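PDB 6JWS: 7,8-dihydro-6-hydroxymethylpterin pyrophosphokinase-dihydropteroate synthase from Plasmodium falciparum, which probably makes 7,8-dihydropteroate for folate synthesis in two steps, pyrophosphorylating 6-hydroxymethyl-7,8-dihydropterin with ATP and then joining the product to 4-aminobenzoate. Local coordinates for residues B[6-11]-B[232-237]. The protein carries 1 engineered substitution. Sequence-based numbering, arbitrary orientation.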
loop_
_atom_site.group_PDB
_atom_site.type_symbol
_atom_site.label_atom_id
_atom_site.label_comp_id
_atom_site.label_asym_id
_atom_site.label_seq_id
_atom_site.Cartn_x
_atom_site.Cartn_y
_atom_site.Cartn_z
ATOM N N GLU B 6 46.704 44.765 -6.818
ATOM C CA GLU B 6 47.811 44.790 -5.876
ATOM C C GLU B 6 47.469 43.924 -4.664
ATOM O O GLU B 6 48.269 43.082 -4.252
ATOM C CB GLU B 6 48.099 46.233 -5.448
ATOM C CG GLU B 6 48.311 47.196 -6.609
ATOM C CD GLU B 6 47.515 48.492 -6.537
ATOM O OE1 GLU B 6 47.408 49.067 -5.432
ATOM O OE2 GLU B 6 46.992 48.921 -7.589
ATOM N N LEU B 7 46.265 44.141 -4.117
ATOM C CA LEU B 7 45.841 43.561 -2.851
ATOM C C LEU B 7 45.438 42.097 -3.033
ATOM O O LEU B 7 45.203 41.396 -2.051
ATOM C CB LEU B 7 44.682 44.388 -2.283
ATOM C CG LEU B 7 45.052 45.734 -1.656
ATOM C CD1 LEU B 7 43.968 46.192 -0.689
ATOM C CD2 LEU B 7 46.396 45.660 -0.939
ATOM N N ILE B 8 45.369 41.654 -4.295
ATOM C CA ILE B 8 45.047 40.283 -4.661
ATOM C C ILE B 8 46.121 39.327 -4.135
ATOM O O ILE B 8 45.799 38.210 -3.728
ATOM C CB ILE B 8 44.822 40.174 -6.186
ATOM C CG1 ILE B 8 43.379 40.523 -6.564
ATOM C CG2 ILE B 8 45.225 38.811 -6.736
ATOM C CD1 ILE B 8 43.097 40.497 -8.054
ATOM N N LEU B 9 47.388 39.777 -4.118
ATOM C CA LEU B 9 48.510 38.907 -3.783
ATOM C C LEU B 9 49.143 39.278 -2.440
ATOM O O LEU B 9 50.216 38.772 -2.116
ATOM C CB LEU B 9 49.559 38.939 -4.901
ATOM C CG LEU B 9 49.022 38.846 -6.326
ATOM C CD1 LEU B 9 49.047 40.211 -6.995
ATOM C CD2 LEU B 9 49.831 37.853 -7.139
ATOM N N SER B 10 48.484 40.142 -1.653
ATOM C CA SER B 10 48.991 40.492 -0.333
ATOM C C SER B 10 48.927 39.271 0.584
ATOM O O SER B 10 48.055 38.417 0.427
ATOM C CB SER B 10 48.279 41.691 0.253
ATOM O OG SER B 10 47.115 41.303 0.971
ATOM N N GLU B 11 49.864 39.198 1.538
ATOM C CA GLU B 11 50.089 37.994 2.327
ATOM C C GLU B 11 49.233 38.002 3.597
ATOM O O GLU B 11 49.593 37.361 4.583
ATOM C CB GLU B 11 51.575 37.848 2.676
ATOM C CG GLU B 11 52.469 37.466 1.503
ATOM C CD GLU B 11 53.966 37.533 1.778
ATOM O OE1 GLU B 11 54.367 38.218 2.745
ATOM O OE2 GLU B 11 54.732 36.903 1.022
ATOM N N TYR B 232 49.842 32.765 -13.235
ATOM C CA TYR B 232 50.927 32.052 -12.576
ATOM C C TYR B 232 51.104 32.538 -11.136
ATOM O O TYR B 232 51.395 31.740 -10.253
ATOM C CB TYR B 232 52.228 32.152 -13.383
ATOM C CG TYR B 232 53.374 31.323 -12.852
ATOM C CD1 TYR B 232 54.236 31.816 -11.879
ATOM C CD2 TYR B 232 53.607 30.040 -13.329
ATOM C CE1 TYR B 232 55.287 31.057 -11.385
ATOM C CE2 TYR B 232 54.656 29.268 -12.849
ATOM C CZ TYR B 232 55.497 29.779 -11.874
ATOM O OH TYR B 232 56.533 29.030 -11.398
ATOM N N LYS B 233 50.925 33.842 -10.905
ATOM C CA LYS B 233 51.246 34.440 -9.615
ATOM C C LYS B 233 50.148 34.135 -8.595
ATOM O O LYS B 233 50.443 33.917 -7.422
ATOM C CB LYS B 233 51.476 35.951 -9.741
ATOM C CG LYS B 233 52.787 36.385 -10.389
ATOM C CD LYS B 233 53.042 37.880 -10.251
ATOM C CE LYS B 233 54.166 38.403 -11.120
ATOM N NZ LYS B 233 54.353 39.864 -10.944
ATOM N N ILE B 234 48.887 34.154 -9.058
ATOM C CA ILE B 234 47.732 33.804 -8.249
ATOM C C ILE B 234 47.866 32.342 -7.827
ATOM O O ILE B 234 47.807 32.028 -6.638
ATOM C CB ILE B 234 46.424 34.076 -9.021
ATOM C CG1 ILE B 234 46.121 35.576 -9.109
ATOM C CG2 ILE B 234 45.256 33.301 -8.419
ATOM C CD1 ILE B 234 45.131 35.950 -10.188
ATOM N N LEU B 235 48.080 31.466 -8.816
ATOM C CA LEU B 235 48.250 30.048 -8.568
ATOM C C LEU B 235 49.386 29.819 -7.565
ATOM O O LEU B 235 49.220 29.045 -6.621
ATOM C CB LEU B 235 48.495 29.321 -9.896
ATOM C CG LEU B 235 47.298 29.230 -10.849
ATOM C CD1 LEU B 235 47.625 28.360 -12.055
ATOM C CD2 LEU B 235 46.055 28.694 -10.147
ATOM N N SER B 236 50.512 30.526 -7.747
ATOM C CA SER B 236 51.739 30.271 -7.001
ATOM C C SER B 236 51.566 30.651 -5.537
ATOM O O SER B 236 52.296 30.169 -4.676
ATOM C CB SER B 236 52.921 31.000 -7.598
ATOM O OG SER B 236 53.428 30.299 -8.723
ATOM N N LYS B 237 50.599 31.533 -5.279
ATOM C CA LYS B 237 50.311 31.996 -3.936
ATOM C C LYS B 237 49.645 30.873 -3.140
ATOM O O LYS B 237 49.622 30.934 -1.913
ATOM C CB LYS B 237 49.429 33.246 -4.013
ATOM C CG LYS B 237 48.934 33.796 -2.684
ATOM C CD LYS B 237 48.257 35.145 -2.825
ATOM C CE LYS B 237 47.414 35.521 -1.622
ATOM N NZ LYS B 237 48.176 35.544 -0.351
#
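The flat group that Lys237 meets is the peptide carbonyl of Ser10, and the lysine reaches it over one face rather than at its edge. NZ lies 3.0 Å from Ser10 O, 42° out of the carbonyl plane. A lysine suits this place because its long chain can span the gap between segment 232-237 and the loop before strand 16-24. CG stands anti to the backbone N, the methylenes continue extended, and a bend at chi4 (57°) turns the ammonium to Ser10. On the way CD of Lys237 passes 3.9 Å from Leu9 CA, and its CE runs 3.8 Å from Ile8 O, an oxygen hydrogen-bonded to Asn175.

Beside this polar link lies a small apolar seam. CD2 of Leu9 rests on the aliphatic base of Lys233, 3.6 Å from its CB, while the extended remainder of Lys233 carries its ammonium away from the loop. Deeper in, the branched Ile8 sets CG2 4.1 Å from Ile234 CG1, and both isoleucines also touch Ser179 of helix 177-190, so three pieces of the HPPK part meet here. The side chain of Ile234 lies about 12 Å from the bound ATP, so this is packing away from the nucleotide. Chemically, one charged hydrogen bond between the segments, to a main-chain oxygen that also takes a weak bond from Asn175 ND2, joins modest hydrophobic packing in helping to hold the loop against helix 228-236.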